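BH0236 protein (Bacillus halodurans, PDB 5T7A) is a family 56 carbohydrate-binding module that probably recognises beta-1,3-glucan and so aids its hydrolysis. Local coordinates at residues A[48-62]-A[74-87]. Residues are numbered along the deposited sequence; the frame is centred on the assembly and turned at random. Where two conformers were deposited one is given.
Sequences TIFFAPTTEARYVDV and YRMTERNGEWERVV. With EDO (1,2-ethanediol), chain D.
With chi1 at -61°, W83 swings its CG opposite its own carbonyl carbon, and V60, whose CG1 lies anti to its backbone N (chi1 -179°), is left with CG2 aimed at the indole. V60 CG2 sits 3.5 Å from the centroid of the five-membered ring of W83 and almost on its normal, a CH-pi contact that suits a compact branched residue against a broad, flat one. The other face of the indole rests on E78 CB, while P53 CD and the carbonyl oxygens of F51 and A57 lie round its edge. W83 NE1 donates to a water 2.9 Å away, which also accepts a bond from A57 N. The flexible thioether of M76 reaches across between V60 and I49: SD lies 3.6 Å from V60 CG1, and the bend at chi3 (83°) brings CE to 3.4 Å from I49 O. F100 of strand 95-103 touches M76 and F51. On the face that carries D61 and R75, Y59 CB sits over the R75 guanidinium, near its centre, and R75 NE meets the syn side of D61 OD1 at 2.7 Å, within the guanidinium plane. A water joins R75 NH2 to D61 OD2, so both carboxylate oxygens are engaged. Antiparallel backbone bonds such as I49 N to R85 O (2.8 Å) join strands 46-53 and 60-66 to the hairpin of 72-79 and 82-88. Apolar packing inside this all-beta module is thus combined with a salt bridge that would probably keep D61 ionised.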
loop_
_atom_site.group_PDB
_atom_site.type_symbol
_atom_site.label_atom_id
_atom_site.label_comp_id
_atom_site.label_asym_id
_atom_site.label_seq_id
_atom_site.Cartn_x
_atom_site.Cartn_y
_atom_site.Cartn_z
ATOM N N THR A 48 2.076 7.117 4.202
ATOM C CA THR A 48 2.832 5.962 3.724
ATOM C C THR A 48 1.914 4.773 3.575
ATOM O O THR A 48 1.261 4.373 4.517
ATOM C CB THR A 48 3.993 5.608 4.650
ATOM O OG1 THR A 48 4.946 6.701 4.613
ATOM C CG2 THR A 48 4.678 4.313 4.183
ATOM N N ILE A 49 1.868 4.213 2.375
ATOM C CA ILE A 49 1.221 2.885 2.182
ATOM C C ILE A 49 2.220 1.852 2.605
ATOM O O ILE A 49 3.387 1.848 2.128
ATOM C CB ILE A 49 0.843 2.611 0.719
ATOM C CG1 ILE A 49 -0.114 3.705 0.187
ATOM C CG2 ILE A 49 0.140 1.261 0.591
ATOM C CD1 ILE A 49 -0.344 3.654 -1.303
ATOM N N PHE A 50 1.788 0.929 3.479
ATOM C CA PHE A 50 2.699 -0.108 3.943
ATOM C C PHE A 50 2.094 -1.467 3.680
ATOM O O PHE A 50 0.895 -1.651 3.665
ATOM C CB PHE A 50 3.056 0.011 5.402
ATOM C CG PHE A 50 1.952 -0.383 6.361
ATOM C CD1 PHE A 50 0.953 0.533 6.688
ATOM C CD2 PHE A 50 1.887 -1.657 6.908
ATOM C CE1 PHE A 50 -0.043 0.194 7.596
ATOM C CE2 PHE A 50 0.867 -2.034 7.798
ATOM C CZ PHE A 50 -0.092 -1.107 8.160
ATOM N N PHE A 51 2.980 -2.431 3.547
ATOM C CA PHE A 51 2.620 -3.860 3.326
ATOM C C PHE A 51 3.637 -4.720 4.081
ATOM O O PHE A 51 4.845 -4.659 3.825
ATOM C CB PHE A 51 2.642 -4.159 1.828
ATOM C CG PHE A 51 2.143 -5.558 1.462
ATOM C CD1 PHE A 51 0.804 -5.755 1.162
ATOM C CD2 PHE A 51 3.006 -6.651 1.479
ATOM C CE1 PHE A 51 0.303 -7.012 0.850
ATOM C CE2 PHE A 51 2.524 -7.874 1.171
ATOM C CZ PHE A 51 1.202 -8.074 0.884
ATOM N N ALA A 52 3.169 -5.437 5.086
ATOM C CA ALA A 52 4.032 -6.183 6.014
ATOM C C ALA A 52 3.638 -7.655 5.919
ATOM O O ALA A 52 2.731 -8.143 6.618
ATOM C CB ALA A 52 3.848 -5.641 7.441
ATOM N N PRO A 53 4.309 -8.407 5.041
ATOM C CA PRO A 53 3.893 -9.774 4.824
ATOM C C PRO A 53 4.346 -10.686 5.936
ATOM O O PRO A 53 5.338 -10.444 6.592
ATOM C CB PRO A 53 4.540 -10.145 3.482
ATOM C CG PRO A 53 5.828 -9.347 3.560
ATOM C CD PRO A 53 5.429 -8.021 4.152
ATOM N N THR A 54 3.581 -11.731 6.182
ATOM C CA THR A 54 3.933 -12.750 7.171
ATOM C C THR A 54 4.992 -13.699 6.743
ATOM O O THR A 54 5.659 -14.301 7.568
ATOM C CB THR A 54 2.671 -13.523 7.601
ATOM O OG1 THR A 54 1.969 -13.988 6.449
ATOM C CG2 THR A 54 1.775 -12.628 8.443
ATOM N N THR A 55 5.148 -13.876 5.442
ATOM C CA THR A 55 6.264 -14.591 4.866
ATOM C C THR A 55 7.044 -13.578 4.028
ATOM O O THR A 55 6.451 -12.773 3.354
ATOM C CB THR A 55 5.740 -15.723 3.988
ATOM O OG1 THR A 55 5.096 -16.712 4.778
ATOM C CG2 THR A 55 6.956 -16.405 3.237
ATOM N N GLU A 56 8.366 -13.580 4.117
ATOM C CA GLU A 56 9.224 -12.680 3.323
ATOM C C GLU A 56 8.852 -12.749 1.839
ATOM O O GLU A 56 8.614 -13.807 1.356
ATOM C CB GLU A 56 10.694 -13.088 3.495
ATOM C CG GLU A 56 11.663 -12.247 2.706
ATOM C CD GLU A 56 13.127 -12.614 2.924
ATOM O OE1 GLU A 56 13.448 -13.354 3.866
ATOM O OE2 GLU A 56 13.963 -12.105 2.134
ATOM N N ALA A 57 8.758 -11.576 1.216
ATOM C CA ALA A 57 8.417 -11.442 -0.210
ATOM C C ALA A 57 9.692 -11.027 -1.014
ATOM O O ALA A 57 10.459 -10.212 -0.572
ATOM C CB ALA A 57 7.359 -10.366 -0.346
ATOM N N ARG A 58 9.838 -11.584 -2.219
ATOM C CA ARG A 58 10.931 -11.161 -3.085
ATOM C C ARG A 58 10.654 -9.733 -3.604
ATOM O O ARG A 58 11.596 -8.933 -3.837
ATOM C CB ARG A 58 11.103 -12.103 -4.226
ATOM C CG ARG A 58 11.689 -13.459 -3.834
ATOM C CD ARG A 58 11.990 -14.287 -5.089
ATOM N NE ARG A 58 10.801 -14.843 -5.718
ATOM C CZ ARG A 58 10.514 -14.735 -7.005
ATOM N NH1 ARG A 58 11.308 -14.017 -7.830
ATOM N NH2 ARG A 58 9.452 -15.288 -7.452
ATOM N N TYR A 59 9.387 -9.388 -3.732
ATOM C CA TYR A 59 8.966 -8.074 -4.219
ATOM C C TYR A 59 7.508 -7.851 -3.868
ATOM O O TYR A 59 6.742 -8.819 -3.700
ATOM C CB TYR A 59 9.111 -7.966 -5.738
ATOM C CG TYR A 59 8.361 -8.963 -6.563
ATOM C CD1 TYR A 59 7.058 -8.752 -6.958
ATOM C CD2 TYR A 59 8.939 -10.168 -6.934
ATOM C CE1 TYR A 59 6.362 -9.704 -7.703
ATOM C CE2 TYR A 59 8.249 -11.116 -7.724
ATOM C CZ TYR A 59 6.982 -10.890 -8.096
ATOM O OH TYR A 59 6.282 -11.839 -8.824
ATOM N N VAL A 60 7.162 -6.573 -3.765
ATOM C CA VAL A 60 5.713 -6.188 -3.654
ATOM C C VAL A 60 5.534 -4.930 -4.495
ATOM O O VAL A 60 6.304 -3.997 -4.374
ATOM C CB VAL A 60 5.351 -5.859 -2.193
ATOM C CG1 VAL A 60 3.908 -5.508 -2.119
ATOM C CG2 VAL A 60 5.645 -7.044 -1.300
ATOM N N ASP A 61 4.530 -4.957 -5.377
ATOM C CA ASP A 61 4.065 -3.791 -6.126
ATOM C C ASP A 61 2.781 -3.239 -5.507
ATOM O O ASP A 61 1.963 -3.998 -4.975
ATOM C CB ASP A 61 3.758 -4.135 -7.542
ATOM C CG ASP A 61 4.988 -4.594 -8.328
ATOM O OD1 ASP A 61 6.102 -4.228 -7.965
ATOM O OD2 ASP A 61 4.811 -5.360 -9.309
ATOM N N VAL A 62 2.639 -1.910 -5.564
ATOM C CA VAL A 62 1.408 -1.271 -5.217
ATOM C C VAL A 62 0.772 -0.634 -6.422
ATOM O O VAL A 62 1.487 -0.109 -7.303
ATOM C CB VAL A 62 1.608 -0.254 -4.063
ATOM C CG1 VAL A 62 2.535 0.899 -4.440
ATOM C CG2 VAL A 62 0.283 0.251 -3.553
ATOM N N TYR A 74 3.732 0.906 -8.812
ATOM C CA TYR A 74 5.062 1.160 -8.309
ATOM C C TYR A 74 5.582 -0.076 -7.595
ATOM O O TYR A 74 4.829 -0.775 -6.902
ATOM C CB TYR A 74 5.122 2.303 -7.320
ATOM C CG TYR A 74 4.597 3.624 -7.790
ATOM C CD1 TYR A 74 5.387 4.469 -8.575
ATOM C CD2 TYR A 74 3.298 4.023 -7.543
ATOM C CE1 TYR A 74 4.894 5.678 -9.031
ATOM C CE2 TYR A 74 2.815 5.247 -7.935
ATOM C CZ TYR A 74 3.621 6.107 -8.681
ATOM O OH TYR A 74 3.130 7.305 -9.181
ATOM N N ARG A 75 6.867 -0.354 -7.762
ATOM C CA ARG A 75 7.567 -1.296 -6.897
ATOM C C ARG A 75 7.762 -0.612 -5.579
ATOM O O ARG A 75 8.374 0.481 -5.525
ATOM C CB ARG A 75 8.890 -1.760 -7.564
ATOM C CG ARG A 75 9.752 -2.656 -6.695
ATOM C CD ARG A 75 9.121 -3.997 -6.428
ATOM N NE ARG A 75 8.772 -4.769 -7.624
ATOM C CZ ARG A 75 9.655 -5.444 -8.365
ATOM N NH1 ARG A 75 10.905 -5.503 -8.023
ATOM N NH2 ARG A 75 9.259 -6.081 -9.426
ATOM N N MET A 76 7.295 -1.222 -4.498
ATOM C CA MET A 76 7.463 -0.699 -3.175
ATOM C C MET A 76 8.921 -0.834 -2.766
ATOM O O MET A 76 9.694 -1.647 -3.340
ATOM C CB MET A 76 6.486 -1.402 -2.206
ATOM C CG MET A 76 5.036 -1.259 -2.646
ATOM S SD MET A 76 3.900 -1.955 -1.365
ATOM C CE MET A 76 3.752 -0.608 -0.237
ATOM N N THR A 77 9.283 -0.065 -1.759
ATOM C CA THR A 77 10.611 -0.103 -1.154
ATOM C C THR A 77 10.639 -0.978 0.055
ATOM O O THR A 77 9.838 -0.806 0.957
ATOM C CB THR A 77 11.064 1.282 -0.787
ATOM O OG1 THR A 77 11.051 2.093 -1.989
ATOM C CG2 THR A 77 12.521 1.208 -0.236
ATOM N N GLU A 78 11.588 -1.905 0.115
ATOM C CA GLU A 78 11.713 -2.822 1.241
ATOM C C GLU A 78 12.515 -2.211 2.353
ATOM O O GLU A 78 13.575 -1.646 2.110
ATOM C CB GLU A 78 12.395 -4.127 0.807
ATOM C CG GLU A 78 12.308 -5.305 1.785
ATOM C CD GLU A 78 13.435 -5.384 2.806
ATOM O OE1 GLU A 78 14.457 -4.662 2.658
ATOM O OE2 GLU A 78 13.307 -6.184 3.759
ATOM N N ARG A 79 12.046 -2.378 3.580
ATOM C CA ARG A 79 12.794 -1.944 4.717
ATOM C C ARG A 79 12.445 -2.876 5.886
ATOM O O ARG A 79 11.304 -2.908 6.297
ATOM C CB ARG A 79 12.404 -0.500 5.064
ATOM C CG ARG A 79 13.191 0.155 6.197
ATOM C CD ARG A 79 12.899 1.647 6.389
ATOM N NE ARG A 79 11.483 1.960 6.717
ATOM C CZ ARG A 79 10.921 1.874 7.935
ATOM N NH1 ARG A 79 11.624 1.499 9.017
ATOM N NH2 ARG A 79 9.639 2.188 8.088
ATOM N N ASN A 80 13.429 -3.623 6.373
ATOM C CA ASN A 80 13.249 -4.512 7.529
ATOM C C ASN A 80 12.093 -5.431 7.417
ATOM O O ASN A 80 11.326 -5.629 8.375
ATOM C CB ASN A 80 13.122 -3.726 8.802
ATOM C CG ASN A 80 14.379 -2.966 9.108
ATOM O OD1 ASN A 80 15.501 -3.426 8.776
ATOM N ND2 ASN A 80 14.217 -1.782 9.723
ATOM N N GLY A 81 11.943 -5.986 6.233
ATOM C CA GLY A 81 10.899 -6.999 6.031
ATOM C C GLY A 81 9.504 -6.453 5.720
ATOM O O GLY A 81 8.563 -7.269 5.538
ATOM N N GLU A 82 9.378 -5.126 5.656
ATOM C CA GLU A 82 8.140 -4.423 5.318
ATOM C C GLU A 82 8.373 -3.793 3.981
ATOM O O GLU A 82 9.521 -3.788 3.522
ATOM C CB GLU A 82 7.829 -3.325 6.330
ATOM C CG GLU A 82 7.537 -3.793 7.730
ATOM C CD GLU A 82 6.964 -2.683 8.547
ATOM O OE1 GLU A 82 5.793 -2.770 8.905
ATOM O OE2 GLU A 82 7.633 -1.651 8.777
ATOM N N TRP A 83 7.313 -3.279 3.360
ATOM C CA TRP A 83 7.377 -2.634 2.036
ATOM C C TRP A 83 6.562 -1.340 2.132
ATOM O O TRP A 83 5.462 -1.288 2.698
ATOM C CB TRP A 83 6.867 -3.523 0.975
ATOM C CG TRP A 83 7.613 -4.791 0.829
ATOM C CD1 TRP A 83 7.568 -5.899 1.647
ATOM C CD2 TRP A 83 8.595 -5.077 -0.162
ATOM N NE1 TRP A 83 8.427 -6.840 1.194
ATOM C CE2 TRP A 83 9.113 -6.342 0.123
ATOM C CE3 TRP A 83 9.094 -4.378 -1.255
ATOM C CZ2 TRP A 83 10.073 -6.935 -0.681
ATOM C CZ3 TRP A 83 10.085 -4.994 -2.027
ATOM C CH2 TRP A 83 10.537 -6.250 -1.713
ATOM N N GLU A 84 7.093 -0.271 1.552
ATOM C CA GLU A 84 6.493 1.064 1.699
ATOM C C GLU A 84 6.431 1.816 0.398
ATOM O O GLU A 84 7.305 1.624 -0.483
ATOM C CB GLU A 84 7.329 1.920 2.633
ATOM C CG GLU A 84 7.312 1.367 4.026
ATOM C CD GLU A 84 8.188 2.130 5.028
ATOM O OE1 GLU A 84 9.373 2.476 4.668
ATOM O OE2 GLU A 84 7.715 2.287 6.194
ATOM N N ARG A 85 5.415 2.664 0.288
ATOM C CA ARG A 85 5.329 3.662 -0.773
ATOM C C ARG A 85 4.748 4.939 -0.130
ATOM O O ARG A 85 3.627 4.953 0.343
ATOM C CB ARG A 85 4.493 3.192 -1.937
ATOM C CG ARG A 85 4.220 4.257 -2.979
ATOM C CD ARG A 85 5.379 4.502 -3.862
ATOM N NE ARG A 85 5.096 5.686 -4.703
ATOM C CZ ARG A 85 6.010 6.148 -5.539
ATOM N NH1 ARG A 85 7.155 5.495 -5.672
ATOM N NH2 ARG A 85 5.742 7.252 -6.239
ATOM N N VAL A 86 5.482 6.033 -0.256
ATOM C CA VAL A 86 5.025 7.350 0.208
ATOM C C VAL A 86 4.178 7.997 -0.889
ATOM O O VAL A 86 4.550 8.006 -2.069
ATOM C CB VAL A 86 6.248 8.236 0.622
ATOM C CG1 VAL A 86 5.798 9.636 1.017
ATOM C CG2 VAL A 86 7.010 7.633 1.781
ATOM N N VAL A 87 3.018 8.477 -0.519
ATOM C CA VAL A 87 2.141 9.199 -1.404
ATOM C C VAL A 87 2.115 10.621 -0.892
ATOM O O VAL A 87 1.708 10.891 0.250
ATOM C CB VAL A 87 0.737 8.641 -1.403
ATOM C CG1 VAL A 87 -0.159 9.455 -2.327
ATOM C CG2 VAL A 87 0.788 7.208 -1.870
HETATM C C1 EDO D . 7.900 -14.149 -10.230
HETATM O O1 EDO D . 8.530 -15.468 -10.232
HETATM C C2 EDO D . 7.004 -14.150 -9.052
HETATM O O2 EDO D . 5.848 -14.705 -9.356
HETATM O O HOH W 1 6.493 -7.964 7.445
HETATM O O HOH W 2 9.416 -9.109 2.756
HETATM O O HOH W 3 6.697 -6.597 -10.551
#